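Local coordinates for transcriptional regulator, MarR family (Methanosarcina mazei, PDB 3S2W), which probably binds DNA as a two-subunit winged helix-turn-helix transcription factor of the MarR family, at residues Y46-L59 with T81-V94. Sequence-based numbering, arbitrary orientation.
Sequences YGIGSGQFPFLMRL and TARAIQKLVDEGYV. With SO4 (sulfate ion), chain I; SO4 (sulfate ion), chain J.
Phe55 fits as a knob into a hole lined by Thr81, Ala84, Ile85 and Leu88 of helix 81-90. With CG anti to the carbonyl carbon (chi1 -60°), its ring slants toward the N-terminal end of that helix: CE2 lies 3.4 Å from CB of Ala84, whose small methyl lets the ring come near, and CZ has Thr81 OG1 at the ring edge. That hydroxyl is hydrogen-bonded to Asp77 O, which satisfies it beside the apolar ring. Ile85 CD1 comes in at about a right angle. Helices 53-59 and 81-90 cross at -71° in the winged helix-turn-helix domain of the MarR family, where helix 78-90 would be the recognition helix; Arg83 and Lys87 each reach a different sulfate by a weak bond, and Gly51 N gives the second a firmer one, consistent with a surface that meets DNA phosphates. Gln52 lays its CB against Leu88 CG and CD2. The chain leaves the helix through a Schellman motif at Gly92, where the lack of a side chain makes positive phi easy. Val94 CG1 then packs crosswise against Leu59 CD1. Tyr93 combines an apolar ring with a polar end: CE2 lies 3.4 Å from Ile48 CD1, while OH donates a 2.9 Å hydrogen bond to a lone pair of Tyr46 O.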
# COMPACT_ATOMS: atom_id res chain seq x y z
N TYR A 46 -6.38 -5.63 -20.43
CA TYR A 46 -6.98 -4.36 -20.84
C TYR A 46 -5.91 -3.31 -21.10
O TYR A 46 -6.21 -2.14 -21.33
CB TYR A 46 -7.98 -3.85 -19.80
CG TYR A 46 -8.95 -4.91 -19.36
CD1 TYR A 46 -8.72 -5.68 -18.22
CD2 TYR A 46 -10.08 -5.17 -20.10
CE1 TYR A 46 -9.60 -6.67 -17.83
CE2 TYR A 46 -10.97 -6.16 -19.72
CZ TYR A 46 -10.73 -6.91 -18.59
OH TYR A 46 -11.63 -7.88 -18.24
N GLY A 47 -4.65 -3.72 -21.05
CA GLY A 47 -3.54 -2.80 -21.24
C GLY A 47 -3.47 -1.73 -20.17
O GLY A 47 -3.19 -0.58 -20.47
N ILE A 48 -3.72 -2.11 -18.93
CA ILE A 48 -3.79 -1.17 -17.81
C ILE A 48 -2.82 -1.60 -16.71
O ILE A 48 -2.83 -2.75 -16.28
CB ILE A 48 -5.22 -1.13 -17.22
CG1 ILE A 48 -6.23 -0.75 -18.29
CG2 ILE A 48 -5.35 -0.10 -16.14
CD1 ILE A 48 -7.65 -0.75 -17.77
N GLY A 49 -1.99 -0.68 -16.25
CA GLY A 49 -1.12 -0.96 -15.13
C GLY A 49 -1.86 -0.80 -13.81
O GLY A 49 -2.84 -0.05 -13.71
N SER A 50 -1.36 -1.49 -12.78
CA SER A 50 -1.93 -1.40 -11.43
C SER A 50 -1.76 -0.02 -10.80
O SER A 50 -2.36 0.26 -9.77
CB SER A 50 -1.28 -2.46 -10.53
OG SER A 50 0.12 -2.31 -10.55
N GLY A 51 -0.95 0.83 -11.41
CA GLY A 51 -0.87 2.22 -11.00
C GLY A 51 -2.06 3.07 -11.45
O GLY A 51 -2.36 4.12 -10.86
N GLN A 52 -2.75 2.61 -12.49
CA GLN A 52 -3.91 3.31 -13.03
C GLN A 52 -5.22 2.87 -12.39
O GLN A 52 -6.22 3.57 -12.44
CB GLN A 52 -3.99 3.07 -14.52
CG GLN A 52 -2.75 3.56 -15.29
CD GLN A 52 -2.57 2.81 -16.58
OE1 GLN A 52 -3.53 2.60 -17.32
NE2 GLN A 52 -1.35 2.39 -16.86
N PHE A 53 -5.21 1.68 -11.80
CA PHE A 53 -6.42 1.09 -11.27
C PHE A 53 -7.16 1.98 -10.26
O PHE A 53 -8.38 2.12 -10.34
CB PHE A 53 -6.08 -0.24 -10.62
CG PHE A 53 -7.27 -1.04 -10.26
CD1 PHE A 53 -7.60 -1.25 -8.92
CD2 PHE A 53 -8.07 -1.61 -11.24
CE1 PHE A 53 -8.72 -2.01 -8.59
CE2 PHE A 53 -9.17 -2.37 -10.91
CZ PHE A 53 -9.49 -2.59 -9.59
N PRO A 54 -6.42 2.58 -9.31
CA PRO A 54 -7.03 3.40 -8.26
C PRO A 54 -7.77 4.60 -8.85
O PRO A 54 -8.89 4.85 -8.42
CB PRO A 54 -5.83 3.85 -7.42
CG PRO A 54 -4.72 3.00 -7.82
CD PRO A 54 -4.95 2.64 -9.25
N PHE A 55 -7.17 5.31 -9.82
CA PHE A 55 -7.86 6.39 -10.57
C PHE A 55 -9.12 5.90 -11.29
O PHE A 55 -10.20 6.44 -11.10
CB PHE A 55 -6.92 7.09 -11.58
CG PHE A 55 -5.72 7.74 -10.93
CD1 PHE A 55 -5.84 9.01 -10.36
CD2 PHE A 55 -4.50 7.07 -10.84
CE1 PHE A 55 -4.77 9.60 -9.73
CE2 PHE A 55 -3.42 7.66 -10.21
CZ PHE A 55 -3.55 8.92 -9.65
N LEU A 56 -8.98 4.88 -12.12
CA LEU A 56 -10.16 4.33 -12.75
C LEU A 56 -11.27 4.07 -11.72
O LEU A 56 -12.40 4.50 -11.91
CB LEU A 56 -9.79 3.08 -13.53
CG LEU A 56 -10.59 2.82 -14.80
CD1 LEU A 56 -10.57 4.03 -15.73
CD2 LEU A 56 -10.07 1.57 -15.51
N MSE A 57 -10.95 3.40 -10.61
CA MSE A 57 -11.96 3.04 -9.61
C MSE A 57 -12.61 4.28 -9.00
O MSE A 57 -13.80 4.27 -8.67
CB MSE A 57 -11.37 2.14 -8.50
CG MSE A 57 -10.98 0.72 -8.96
SE MSE A 57 -12.47 -0.30 -9.77
CE MSE A 57 -13.48 -0.78 -8.16
N ARG A 58 -11.84 5.34 -8.84
CA ARG A 58 -12.36 6.60 -8.33
C ARG A 58 -13.34 7.27 -9.31
O ARG A 58 -14.40 7.74 -8.90
CB ARG A 58 -11.21 7.55 -7.99
CG ARG A 58 -11.64 8.78 -7.22
CD ARG A 58 -12.35 8.41 -5.94
NE ARG A 58 -13.30 9.45 -5.56
CZ ARG A 58 -13.20 10.19 -4.47
NH1 ARG A 58 -12.20 10.01 -3.62
NH2 ARG A 58 -14.12 11.11 -4.23
N LEU A 59 -12.99 7.30 -10.59
CA LEU A 59 -13.88 7.87 -11.59
C LEU A 59 -15.23 7.15 -11.63
O LEU A 59 -16.25 7.78 -11.90
CB LEU A 59 -13.23 7.87 -12.96
CG LEU A 59 -12.10 8.88 -13.03
CD1 LEU A 59 -11.28 8.65 -14.29
CD2 LEU A 59 -12.69 10.27 -12.99
N THR A 81 0.31 10.98 -10.64
CA THR A 81 -1.03 11.22 -11.16
C THR A 81 -1.02 11.54 -12.66
O THR A 81 -1.76 10.94 -13.43
CB THR A 81 -1.73 12.32 -10.37
OG1 THR A 81 -2.09 11.79 -9.09
CG2 THR A 81 -3.00 12.82 -11.09
N ALA A 82 -0.16 12.46 -13.07
CA ALA A 82 -0.09 12.89 -14.46
C ALA A 82 0.21 11.73 -15.41
O ALA A 82 -0.45 11.57 -16.45
CB ALA A 82 0.93 14.02 -14.63
N ARG A 83 1.18 10.90 -15.03
CA ARG A 83 1.54 9.71 -15.81
C ARG A 83 0.43 8.65 -15.85
O ARG A 83 0.15 8.06 -16.90
CB ARG A 83 2.85 9.10 -15.31
CG ARG A 83 4.08 9.73 -15.94
CD ARG A 83 5.36 9.28 -15.25
NE ARG A 83 5.82 10.26 -14.27
CZ ARG A 83 6.03 10.00 -12.99
NH1 ARG A 83 5.83 8.78 -12.51
NH2 ARG A 83 6.45 10.97 -12.17
N ALA A 84 -0.20 8.43 -14.70
CA ALA A 84 -1.31 7.51 -14.66
C ALA A 84 -2.42 7.99 -15.59
O ALA A 84 -2.84 7.26 -16.49
CB ALA A 84 -1.83 7.33 -13.21
N ILE A 85 -2.89 9.23 -15.39
CA ILE A 85 -3.99 9.73 -16.20
C ILE A 85 -3.60 9.78 -17.67
O ILE A 85 -4.42 9.52 -18.57
CB ILE A 85 -4.45 11.11 -15.75
CG1 ILE A 85 -5.03 11.04 -14.34
CG2 ILE A 85 -5.49 11.65 -16.72
CD1 ILE A 85 -6.19 10.07 -14.21
N GLN A 86 -2.35 10.11 -17.94
CA GLN A 86 -1.94 10.09 -19.33
C GLN A 86 -2.01 8.69 -19.99
O GLN A 86 -2.30 8.59 -21.18
CB GLN A 86 -0.56 10.68 -19.52
CG GLN A 86 -0.15 10.62 -20.96
CD GLN A 86 -0.80 11.71 -21.76
OE1 GLN A 86 -0.64 12.89 -21.44
NE2 GLN A 86 -1.54 11.34 -22.80
N LYS A 87 -1.75 7.62 -19.25
CA LYS A 87 -1.77 6.29 -19.88
C LYS A 87 -3.21 5.86 -20.05
O LYS A 87 -3.55 5.17 -21.02
CB LYS A 87 -1.01 5.25 -19.06
CG LYS A 87 0.51 5.45 -19.01
CD LYS A 87 1.12 4.44 -18.05
CE LYS A 87 2.66 4.38 -18.13
NZ LYS A 87 3.17 3.04 -17.64
N LEU A 88 -4.06 6.30 -19.12
CA LEU A 88 -5.48 6.02 -19.19
C LEU A 88 -6.07 6.74 -20.41
O LEU A 88 -6.97 6.21 -21.08
CB LEU A 88 -6.16 6.47 -17.90
CG LEU A 88 -5.98 5.50 -16.73
CD1 LEU A 88 -6.56 6.06 -15.49
CD2 LEU A 88 -6.65 4.18 -17.03
N VAL A 89 -5.54 7.92 -20.73
CA VAL A 89 -5.99 8.65 -21.91
C VAL A 89 -5.51 7.96 -23.17
O VAL A 89 -6.27 7.80 -24.12
CB VAL A 89 -5.57 10.13 -21.92
CG1 VAL A 89 -5.79 10.69 -23.28
CG2 VAL A 89 -6.38 10.92 -20.93
N ASP A 90 -4.24 7.55 -23.19
CA ASP A 90 -3.67 6.92 -24.38
C ASP A 90 -4.27 5.55 -24.66
O ASP A 90 -4.27 5.08 -25.79
CB ASP A 90 -2.15 6.83 -24.27
CG ASP A 90 -1.48 8.22 -24.31
OD1 ASP A 90 -2.05 9.15 -24.94
OD2 ASP A 90 -0.38 8.36 -23.72
N GLU A 91 -4.78 4.91 -23.62
CA GLU A 91 -5.45 3.63 -23.77
C GLU A 91 -6.90 3.83 -24.16
O GLU A 91 -7.60 2.90 -24.49
CB GLU A 91 -5.31 2.81 -22.48
CG GLU A 91 -3.85 2.38 -22.18
CD GLU A 91 -3.44 2.46 -20.71
OE1 GLU A 91 -2.22 2.60 -20.45
OE2 GLU A 91 -4.31 2.38 -19.81
N GLY A 92 -7.36 5.09 -24.09
CA GLY A 92 -8.70 5.46 -24.51
C GLY A 92 -9.79 5.22 -23.48
O GLY A 92 -10.95 5.02 -23.84
N TYR A 93 -9.42 5.24 -22.20
CA TYR A 93 -10.37 4.98 -21.13
C TYR A 93 -10.87 6.25 -20.47
O TYR A 93 -11.89 6.25 -19.80
CB TYR A 93 -9.75 4.11 -20.05
CG TYR A 93 -9.52 2.70 -20.50
CD1 TYR A 93 -10.53 1.99 -21.13
CD2 TYR A 93 -8.29 2.09 -20.32
CE1 TYR A 93 -10.33 0.72 -21.53
CE2 TYR A 93 -8.08 0.81 -20.73
CZ TYR A 93 -9.10 0.13 -21.33
OH TYR A 93 -8.90 -1.15 -21.75
N VAL A 94 -10.14 7.34 -20.64
CA VAL A 94 -10.60 8.60 -20.08
C VAL A 94 -10.20 9.73 -20.97
O VAL A 94 -9.27 9.59 -21.76
CB VAL A 94 -9.99 8.91 -18.72
CG1 VAL A 94 -10.28 7.78 -17.77
CG2 VAL A 94 -8.49 9.20 -18.85
S SO4 I . 1.40 1.78 -14.36
O1 SO4 I . 2.60 2.56 -14.13
O2 SO4 I . 0.25 2.68 -14.40
O3 SO4 I . 1.51 1.07 -15.64
O4 SO4 I . 1.25 0.83 -13.25
S SO4 J . 8.03 14.12 -11.16
O1 SO4 J . 8.28 15.51 -10.81
O2 SO4 J . 7.37 14.07 -12.46
O3 SO4 J . 9.30 13.39 -11.24
O4 SO4 J . 7.17 13.50 -10.15